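Side-chain contacts in dTDP-4-dehydrorhamnose 3,5-epimerase (Bacillus anthracis str. Ames, PDB 3RYK), which catalyses the epimerisation of a dTDP-linked 4-keto sugar at its C3 and C5 positions, a step in making dTDP-L-rhamnose: residues H143-L148 with T152-K157; V170-K175 with T184-S189. All coordinates share one frame; numbering follows the deposited sequence.

Contact 1: residues H143-L148 with T152-K157; sequences HGFCTL and TIVMYK
Phe145 and Val154 reach for each other from facing strands, and one methyl does most of the touching: Val154 CG2 lies over one face of the phenyl ring, a CH-pi contact with the methyl 4.1 Å from the ring centroid and 27° off its normal. The methyl is displaced toward the far end of the ring, where CZ of Phe145 stands 3.7 Å from CG2 of Val154. Phe145 already points across, and chi1 of 63°, with CG between the backbone N and the carbonyl carbon, turns the ring so that a face meets the methyl. At the ring's edge, in its plane, lie CE1 of His143 and CG2 of Thr147.

One step nearer the connecting turn, Thr147 and Thr152 slide past each other, packing carbon against carbon. CG2 of Thr147 sits 3.8 Å from CB of Thr152, and the hydroxyls find partners other than each other: Thr147 OG1 takes Thr81 N and a water, Thr152 OG1 takes Val149 O. This end is the wetter one. No direct hydrogen bond joins the segments; instead the water is hydrogen-bonded to Thr147 OG1 at 3.0 Å and accepts a weak bond from Thr152 N at 3.3 Å.

The two strands therefore meet through side chains, as layers of a jelly roll do. Strand 141-147 pairs by its backbone with 82-88 and 104-111 in one sheet; strand 152-158 lies between 70-76 and 96-100 in the other. Ile105 of strand 104-111 touches Phe145, Thr152 and Val154, while Ile98 of strand 96-100 packs on Val154.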
ATOM      1  N   HIS A 143       4.680 -14.076 -12.885  1.00 22.01           N
ATOM      2  CA  HIS A 143       3.859 -13.896 -11.690  1.00 22.07           C
ATOM      3  C   HIS A 143       2.387 -13.728 -11.989  1.00 22.27           C
ATOM      4  O   HIS A 143       1.997 -12.941 -12.879  1.00 23.56           O
ATOM      5  CB  HIS A 143       4.283 -12.658 -10.899  1.00 22.21           C
ATOM      6  CG  HIS A 143       3.279 -12.251  -9.862  1.00 21.16           C
ATOM      7  ND1 HIS A 143       2.387 -11.217 -10.050  1.00 22.46           N
ATOM      8  CD2 HIS A 143       2.985 -12.783  -8.653  1.00 21.81           C
ATOM      9  CE1 HIS A 143       1.602 -11.111  -8.994  1.00 22.18           C
ATOM     10  NE2 HIS A 143       1.939 -12.054  -8.134  1.00 22.05           N
ATOM     11  N   GLY A 144       1.569 -14.441 -11.217  1.00 21.77           N
ATOM     12  CA  GLY A 144       0.124 -14.383 -11.349  1.00 20.94           C
ATOM     13  C   GLY A 144      -0.544 -14.880 -10.094  1.00 20.21           C
ATOM     14  O   GLY A 144       0.134 -15.409  -9.199  1.00 19.37           O
ATOM     15  N   PHE A 145      -1.858 -14.707 -10.014  1.00 19.74           N
ATOM     16  CA  PHE A 145      -2.601 -15.165  -8.846  1.00 19.16           C
ATOM     17  C   PHE A 145      -4.077 -15.459  -9.114  1.00 19.24           C
ATOM     18  O   PHE A 145      -4.657 -15.007 -10.121  1.00 19.09           O
ATOM     19  CB  PHE A 145      -2.475 -14.154  -7.703  1.00 19.50           C
ATOM     20  CG  PHE A 145      -3.064 -12.794  -8.007  1.00 18.12           C
ATOM     21  CD1 PHE A 145      -4.424 -12.553  -7.809  1.00 19.76           C
ATOM     22  CD2 PHE A 145      -2.265 -11.757  -8.430  1.00 20.23           C
ATOM     23  CE1 PHE A 145      -4.975 -11.302  -8.060  1.00 22.73           C
ATOM     24  CE2 PHE A 145      -2.808 -10.491  -8.675  1.00 19.09           C
ATOM     25  CZ  PHE A 145      -4.164 -10.270  -8.491  1.00 21.35           C
ATOM     26  N   CYS A 146      -4.671 -16.222  -8.201  1.00 18.67           N
ATOM     27  CA  CYS A 146      -6.089 -16.599  -8.253  1.00 18.97           C
ATOM     28  C   CYS A 146      -6.722 -16.125  -6.959  1.00 17.50           C
ATOM     29  O   CYS A 146      -6.271 -16.498  -5.870  1.00 17.48           O
ATOM     30  CB  CYS A 146      -6.267 -18.114  -8.403  1.00 18.91           C
ATOM     31  SG  CYS A 146      -7.981 -18.680  -8.589  1.00 22.06           S
ATOM     32  N   THR A 147      -7.765 -15.310  -7.064  1.00 17.54           N
ATOM     33  CA  THR A 147      -8.449 -14.798  -5.876  1.00 17.33           C
ATOM     34  C   THR A 147      -9.271 -15.943  -5.298  1.00 16.85           C
ATOM     35  O   THR A 147      -9.928 -16.676  -6.024  1.00 17.57           O
ATOM     36  CB  THR A 147      -9.277 -13.553  -6.195  1.00 17.77           C
ATOM     37  OG1 THR A 147     -10.299 -13.875  -7.152  1.00 17.85           O
ATOM     38  CG2 THR A 147      -8.364 -12.452  -6.783  1.00 18.08           C
ATOM     39  N   LEU A 148      -9.259 -16.097  -3.978  1.00 16.28           N
ATOM     40  CA  LEU A 148      -9.977 -17.197  -3.352  1.00 15.79           C
ATOM     41  C   LEU A 148     -11.357 -16.862  -2.786  1.00 15.46           C
ATOM     42  O   LEU A 148     -12.138 -17.768  -2.472  1.00 16.74           O
ATOM     43  CB  LEU A 148      -9.093 -17.742  -2.211  1.00 15.12           C
ATOM     44  CG  LEU A 148      -7.663 -18.164  -2.583  1.00 17.04           C
ATOM     45  CD1 LEU A 148      -6.999 -18.761  -1.284  1.00 16.99           C
ATOM     46  CD2 LEU A 148      -7.570 -19.157  -3.741  1.00 20.22           C
ATOM     47  N   THR A 152     -11.376  -9.256  -3.466  1.00 22.93           N
ATOM     48  CA  THR A 152      -9.970  -9.377  -3.111  1.00 22.19           C
ATOM     49  C   THR A 152      -9.200  -8.210  -3.722  1.00 21.80           C
ATOM     50  O   THR A 152      -9.361  -7.866  -4.926  1.00 21.56           O
ATOM     51  CB  THR A 152      -9.382 -10.750  -3.495  1.00 21.92           C
ATOM     52  OG1 THR A 152      -9.953 -11.757  -2.645  1.00 20.37           O
ATOM     53  CG2 THR A 152      -7.868 -10.795  -3.349  1.00 21.46           C
ATOM     54  N   ILE A 153      -8.380  -7.591  -2.873  1.00 20.76           N
ATOM     55  CA  ILE A 153      -7.543  -6.452  -3.235  1.00 21.91           C
ATOM     56  C   ILE A 153      -6.070  -6.799  -3.005  1.00 21.66           C
ATOM     57  O   ILE A 153      -5.650  -7.102  -1.868  1.00 20.66           O
ATOM     58  CB  ILE A 153      -7.895  -5.207  -2.394  1.00 22.42           C
ATOM     59  CG1 ILE A 153      -9.377  -4.856  -2.515  1.00 23.04           C
ATOM     60  CG2 ILE A 153      -7.031  -4.013  -2.805  1.00 24.37           C
ATOM     61  CD1 ILE A 153      -9.810  -3.686  -1.628  1.00 25.31           C
ATOM     62  N   VAL A 154      -5.296  -6.745  -4.083  1.00 21.32           N
ATOM     63  CA  VAL A 154      -3.884  -7.046  -4.056  1.00 21.96           C
ATOM     64  C   VAL A 154      -3.113  -5.776  -4.376  1.00 22.85           C
ATOM     65  O   VAL A 154      -3.487  -4.994  -5.258  1.00 23.17           O
ATOM     66  CB  VAL A 154      -3.525  -8.111  -5.102  1.00 22.35           C
ATOM     67  CG1 VAL A 154      -2.043  -8.435  -5.052  1.00 22.02           C
ATOM     68  CG2 VAL A 154      -4.351  -9.361  -4.897  1.00 21.39           C
ATOM     69  N   MET A 155      -2.035  -5.563  -3.642  1.00 23.11           N
ATOM     70  CA  MET A 155      -1.195  -4.407  -3.841  1.00 24.07           C
ATOM     71  C   MET A 155       0.204  -4.909  -4.101  1.00 24.09           C
ATOM     72  O   MET A 155       0.647  -5.869  -3.470  1.00 23.50           O
ATOM     73  CB  MET A 155      -1.177  -3.523  -2.594  1.00 25.14           C
ATOM     74  CG  MET A 155      -0.263  -2.316  -2.720  1.00 29.19           C
ATOM     75  SD  MET A 155      -0.087  -1.362  -1.204  1.00 37.82           S
ATOM     76  CE  MET A 155      -1.755  -0.784  -0.937  1.00 35.41           C
ATOM     77  N   TYR A 156       0.902  -4.291  -5.043  1.00 24.12           N
ATOM     78  CA  TYR A 156       2.266  -4.709  -5.302  1.00 24.25           C
ATOM     79  C   TYR A 156       3.105  -3.590  -5.867  1.00 24.52           C
ATOM     80  O   TYR A 156       2.632  -2.802  -6.679  1.00 25.28           O
ATOM     81  CB  TYR A 156       2.359  -5.978  -6.136  1.00 24.04           C
ATOM     82  CG  TYR A 156       1.878  -5.898  -7.557  1.00 25.46           C
ATOM     83  CD1 TYR A 156       2.788  -5.742  -8.601  1.00 24.49           C
ATOM     84  CD2 TYR A 156       0.530  -6.019  -7.857  1.00 24.38           C
ATOM     85  CE1 TYR A 156       2.352  -5.685  -9.918  1.00 25.92           C
ATOM     86  CE2 TYR A 156       0.091  -5.967  -9.148  1.00 25.68           C
ATOM     87  CZ  TYR A 156       1.010  -5.805 -10.172  1.00 25.79           C
ATOM     88  OH  TYR A 156       0.556  -5.749 -11.463  1.00 28.37           O
ATOM     89  N   LYS A 157       4.345  -3.533  -5.390  1.00 24.21           N
ATOM     90  CA  LYS A 157       5.297  -2.533  -5.799  1.00 23.28           C
ATOM     91  C   LYS A 157       6.156  -3.098  -6.917  1.00 23.69           C
ATOM     92  O   LYS A 157       6.322  -4.307  -7.024  1.00 23.31           O
ATOM     93  CB  LYS A 157       6.216  -2.175  -4.640  1.00 23.92           C
ATOM     94  CG  LYS A 157       5.549  -1.661  -3.395  1.00 24.37           C
ATOM     95  CD  LYS A 157       6.589  -1.488  -2.290  1.00 25.18           C
ATOM     96  CE  LYS A 157       5.982  -0.830  -1.067  1.00 25.32           C
ATOM     97  NZ  LYS A 157       5.193   0.402  -1.346  1.00 28.36           N
TER
HETATM   98  O   HOH W   1     -11.728 -11.599  -5.829  1.00 18.35           O

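Contact 2: residues V170-K175 with T184-S189; sequences VLWNDK and TSPILS. With POP (pyrophosphate 2-), chain C.
The pyrophosphate pocket borders this contact: Ser189, at the N-cap of helix 190-193, gives a hydrogen bond from OG to O4 of the pyrophosphate, 2.6 Å long, and the same OG is bonded to Asp192 N. Lys191 NZ also bonds the anion.

Beside the pocket, the side chain of Trp172 crosses those of Pro186 and Leu188 at about a right angle. CG of Pro186 lies over the six-membered ring, 3.4 Å from its centroid and 14° off the normal, a close CH-pi contact. Leu188 CD1 stands above the pyrrole end on the same face, 3.2 Å from NE1 of Trp172. On the opposite face rests CB of Asn173, 3.5 Å above the plane, so the indole is sandwiched between its neighbour in sequence and the 184-189 segment. CB of Trp172 points at that segment, and chi1 of 71° keeps CG between the backbone N and carbonyl carbon.

Trp172 itself sits in a type I turn from Leu171 to Asp174, closed by Asp174 N to Leu171 O at 3.1 Å. Ile82 of strand 82-88 touches Trp172, Pro186 and Leu188. The CH-pi contact pins two parts of one loop beside the capped, anion-binding start of helix 190-193.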
ATOM      1  N   VAL A 170       2.623 -15.634 -19.489  1.00 23.72           N
ATOM      2  CA  VAL A 170       2.508 -17.066 -19.746  1.00 23.14           C
ATOM      3  C   VAL A 170       1.060 -17.484 -19.436  1.00 22.70           C
ATOM      4  O   VAL A 170       0.529 -17.204 -18.356  1.00 22.63           O
ATOM      5  CB  VAL A 170       3.503 -17.888 -18.906  1.00 23.24           C
ATOM      6  CG1 VAL A 170       3.309 -19.368 -19.168  1.00 23.79           C
ATOM      7  CG2 VAL A 170       4.939 -17.464 -19.205  1.00 25.48           C
ATOM      8  N   LEU A 171       0.417 -18.153 -20.386  1.00 22.22           N
ATOM      9  CA  LEU A 171      -0.981 -18.600 -20.235  1.00 21.58           C
ATOM     10  C   LEU A 171      -1.123 -19.402 -18.944  1.00 21.11           C
ATOM     11  O   LEU A 171      -0.352 -20.339 -18.697  1.00 20.01           O
ATOM     12  CB  LEU A 171      -1.436 -19.420 -21.457  1.00 22.74           C
ATOM     13  CG  LEU A 171      -2.925 -19.769 -21.602  1.00 23.56           C
ATOM     14  CD1 LEU A 171      -3.786 -18.498 -21.676  1.00 24.36           C
ATOM     15  CD2 LEU A 171      -3.151 -20.629 -22.856  1.00 27.15           C
ATOM     16  N   TRP A 172      -2.131 -19.029 -18.158  1.00 20.61           N
ATOM     17  CA  TRP A 172      -2.397 -19.652 -16.854  1.00 21.79           C
ATOM     18  C   TRP A 172      -2.382 -21.182 -16.850  1.00 22.52           C
ATOM     19  O   TRP A 172      -1.797 -21.783 -15.947  1.00 23.66           O
ATOM     20  CB  TRP A 172      -3.751 -19.169 -16.297  1.00 22.11           C
ATOM     21  CG  TRP A 172      -4.924 -19.720 -17.030  1.00 23.03           C
ATOM     22  CD1 TRP A 172      -5.395 -19.338 -18.256  1.00 24.25           C
ATOM     23  CD2 TRP A 172      -5.796 -20.752 -16.570  1.00 22.98           C
ATOM     24  NE1 TRP A 172      -6.499 -20.091 -18.589  1.00 23.40           N
ATOM     25  CE2 TRP A 172      -6.757 -20.972 -17.572  1.00 24.26           C
ATOM     26  CE3 TRP A 172      -5.842 -21.532 -15.412  1.00 23.02           C
ATOM     27  CZ2 TRP A 172      -7.771 -21.929 -17.441  1.00 22.49           C
ATOM     28  CZ3 TRP A 172      -6.842 -22.487 -15.284  1.00 23.66           C
ATOM     29  CH2 TRP A 172      -7.794 -22.679 -16.298  1.00 23.95           C
ATOM     30  N   ASN A 173      -3.007 -21.821 -17.843  1.00 23.51           N
ATOM     31  CA  ASN A 173      -3.074 -23.282 -17.871  1.00 25.27           C
ATOM     32  C   ASN A 173      -2.021 -24.037 -18.711  1.00 25.69           C
ATOM     33  O   ASN A 173      -2.222 -25.201 -19.063  1.00 26.59           O
ATOM     34  CB  ASN A 173      -4.476 -23.731 -18.261  1.00 26.04           C
ATOM     35  CG  ASN A 173      -4.848 -23.312 -19.667  1.00 27.72           C
ATOM     36  OD1 ASN A 173      -4.028 -22.745 -20.391  1.00 30.97           O
ATOM     37  ND2 ASN A 173      -6.075 -23.596 -20.063  1.00 30.44           N
ATOM     38  N   ASP A 174      -0.909 -23.387 -19.023  1.00 26.20           N
ATOM     39  CA  ASP A 174       0.149 -24.036 -19.783  1.00 26.36           C
ATOM     40  C   ASP A 174       0.332 -25.452 -19.220  1.00 26.85           C
ATOM     41  O   ASP A 174       0.550 -25.627 -18.013  1.00 27.08           O
ATOM     42  CB  ASP A 174       1.458 -23.299 -19.587  1.00 26.70           C
ATOM     43  CG  ASP A 174       2.586 -23.931 -20.368  1.00 27.63           C
ATOM     44  OD1 ASP A 174       2.698 -23.690 -21.590  1.00 32.37           O
ATOM     45  OD2 ASP A 174       3.406 -24.614 -19.749  1.00 28.87           O
ATOM     46  N   LYS A 175       0.222 -26.475 -20.067  1.00 27.15           N
ATOM     47  CA  LYS A 175       0.376 -27.869 -19.601  1.00 27.67           C
ATOM     48  C   LYS A 175       1.776 -28.280 -19.166  1.00 27.34           C
ATOM     49  O   LYS A 175       1.926 -29.318 -18.515  1.00 28.38           O
ATOM     50  CB  LYS A 175      -0.087 -28.874 -20.669  1.00 28.43           C
ATOM     51  CG  LYS A 175      -1.550 -28.831 -21.004  1.00 29.59           C
ATOM     52  CD  LYS A 175      -1.949 -29.921 -21.999  1.00 32.19           C
ATOM     53  CE  LYS A 175      -1.188 -29.842 -23.319  1.00 34.19           C
ATOM     54  NZ  LYS A 175      -1.625 -30.879 -24.281  1.00 34.18           N
ATOM     55  N   THR A 184     -11.755 -24.077 -11.758  1.00 20.85           N
ATOM     56  CA  THR A 184     -11.907 -24.820 -13.009  1.00 21.39           C
ATOM     57  C   THR A 184     -12.125 -23.910 -14.213  1.00 22.04           C
ATOM     58  O   THR A 184     -11.529 -24.127 -15.284  1.00 22.11           O
ATOM     59  CB  THR A 184     -13.078 -25.838 -12.887  1.00 21.58           C
ATOM     60  OG1 THR A 184     -12.705 -26.875 -11.969  1.00 24.03           O
ATOM     61  CG2 THR A 184     -13.444 -26.485 -14.233  1.00 21.78           C
ATOM     62  N   SER A 185     -12.972 -22.904 -14.032  1.00 22.45           N
ATOM     63  CA  SER A 185     -13.300 -21.950 -15.095  1.00 23.96           C
ATOM     64  C   SER A 185     -12.943 -20.550 -14.606  1.00 22.55           C
ATOM     65  O   SER A 185     -13.832 -19.757 -14.310  1.00 22.63           O
ATOM     66  CB  SER A 185     -14.797 -22.040 -15.399  1.00 24.68           C
ATOM     67  OG  SER A 185     -15.169 -23.367 -15.753  1.00 28.19           O
ATOM     68  N   PRO A 186     -11.638 -20.219 -14.566  1.00 23.32           N
ATOM     69  CA  PRO A 186     -11.249 -18.900 -14.068  1.00 23.55           C
ATOM     70  C   PRO A 186     -11.811 -17.701 -14.791  1.00 23.76           C
ATOM     71  O   PRO A 186     -12.054 -17.764 -16.010  1.00 24.65           O
ATOM     72  CB  PRO A 186      -9.724 -18.889 -14.224  1.00 23.91           C
ATOM     73  CG  PRO A 186      -9.403 -19.978 -15.146  1.00 24.51           C
ATOM     74  CD  PRO A 186     -10.481 -20.997 -15.042  1.00 22.72           C
ATOM     75  N   ILE A 187     -12.041 -16.631 -14.032  1.00 24.11           N
ATOM     76  CA  ILE A 187     -12.529 -15.375 -14.590  1.00 24.14           C
ATOM     77  C   ILE A 187     -11.230 -14.744 -15.105  1.00 24.64           C
ATOM     78  O   ILE A 187     -10.337 -14.440 -14.346  1.00 25.51           O
ATOM     79  CB  ILE A 187     -13.278 -14.525 -13.557  1.00 24.41           C
ATOM     80  CG1 ILE A 187     -14.553 -15.273 -13.155  1.00 24.41           C
ATOM     81  CG2 ILE A 187     -13.599 -13.135 -14.121  1.00 24.51           C
ATOM     82  CD1 ILE A 187     -15.172 -14.829 -11.869  1.00 25.13           C
ATOM     83  N   LEU A 188     -11.111 -14.607 -16.420  1.00 24.37           N
ATOM     84  CA  LEU A 188      -9.929 -14.052 -17.053  1.00 25.29           C
ATOM     85  C   LEU A 188     -10.309 -13.004 -18.064  1.00 25.47           C
ATOM     86  O   LEU A 188     -11.391 -13.081 -18.634  1.00 26.78           O
ATOM     87  CB  LEU A 188      -9.244 -15.169 -17.851  1.00 26.30           C
ATOM     88  CG  LEU A 188      -8.701 -16.370 -17.080  1.00 26.68           C
ATOM     89  CD1 LEU A 188      -8.474 -17.613 -17.942  1.00 30.10           C
ATOM     90  CD2 LEU A 188      -7.449 -15.905 -16.399  1.00 29.38           C
ATOM     91  N   SER A 189      -9.430 -12.035 -18.285  1.00 25.66           N
ATOM     92  CA  SER A 189      -9.702 -11.017 -19.287  1.00 25.67           C
ATOM     93  C   SER A 189      -9.334 -11.688 -20.611  1.00 26.22           C
ATOM     94  O   SER A 189      -8.558 -12.664 -20.637  1.00 27.14           O
ATOM     95  CB  SER A 189      -8.874  -9.755 -19.063  1.00 25.19           C
ATOM     96  OG  SER A 189      -7.491 -10.032 -19.164  1.00 25.25           O
TER
HETATM   97  P1  POP C 182      -3.340  -5.568 -17.411  0.70 37.24           P
HETATM   98  O1  POP C 182      -3.404  -4.056 -17.372  0.70 36.14           O
HETATM   99  O2  POP C 182      -1.962  -5.965 -17.899  0.70 36.95           O
HETATM  100  O3  POP C 182      -3.587  -6.132 -16.030  0.70 37.06           O
HETATM  101  O   POP C 182      -4.427  -6.107 -18.486  0.70 36.46           O
HETATM  102  P2  POP C 182      -5.838  -6.836 -18.158  0.70 37.41           P
HETATM  103  O4  POP C 182      -5.668  -8.316 -18.408  0.70 35.07           O
HETATM  104  O5  POP C 182      -6.893  -6.296 -19.095  0.70 35.81           O
HETATM  105  O6  POP C 182      -6.314  -6.608 -16.741  0.70 35.85           O

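How the contacts relate
Contact 1 is core, with all its touching residues buried between the two sheets; contact 2 is partly buried and farther from the chain centre, between two parts of the one loop that runs from strand 167-169 to helix 190-193. Their centres are 15 Å apart and they do not touch, yet strand 82-88 links them: it pairs with strand 141-147 of contact 1 and carries Ile82, which touches contact 2 on both its segments. Both use aliphatic carbon over an aromatic face, but contact 1 does so with a methyl between strands, while contact 2 lays a proline and a leucine on a larger indole. Water enters the polar chemistry of contact 1, whereas in contact 2 a serine binds an anion.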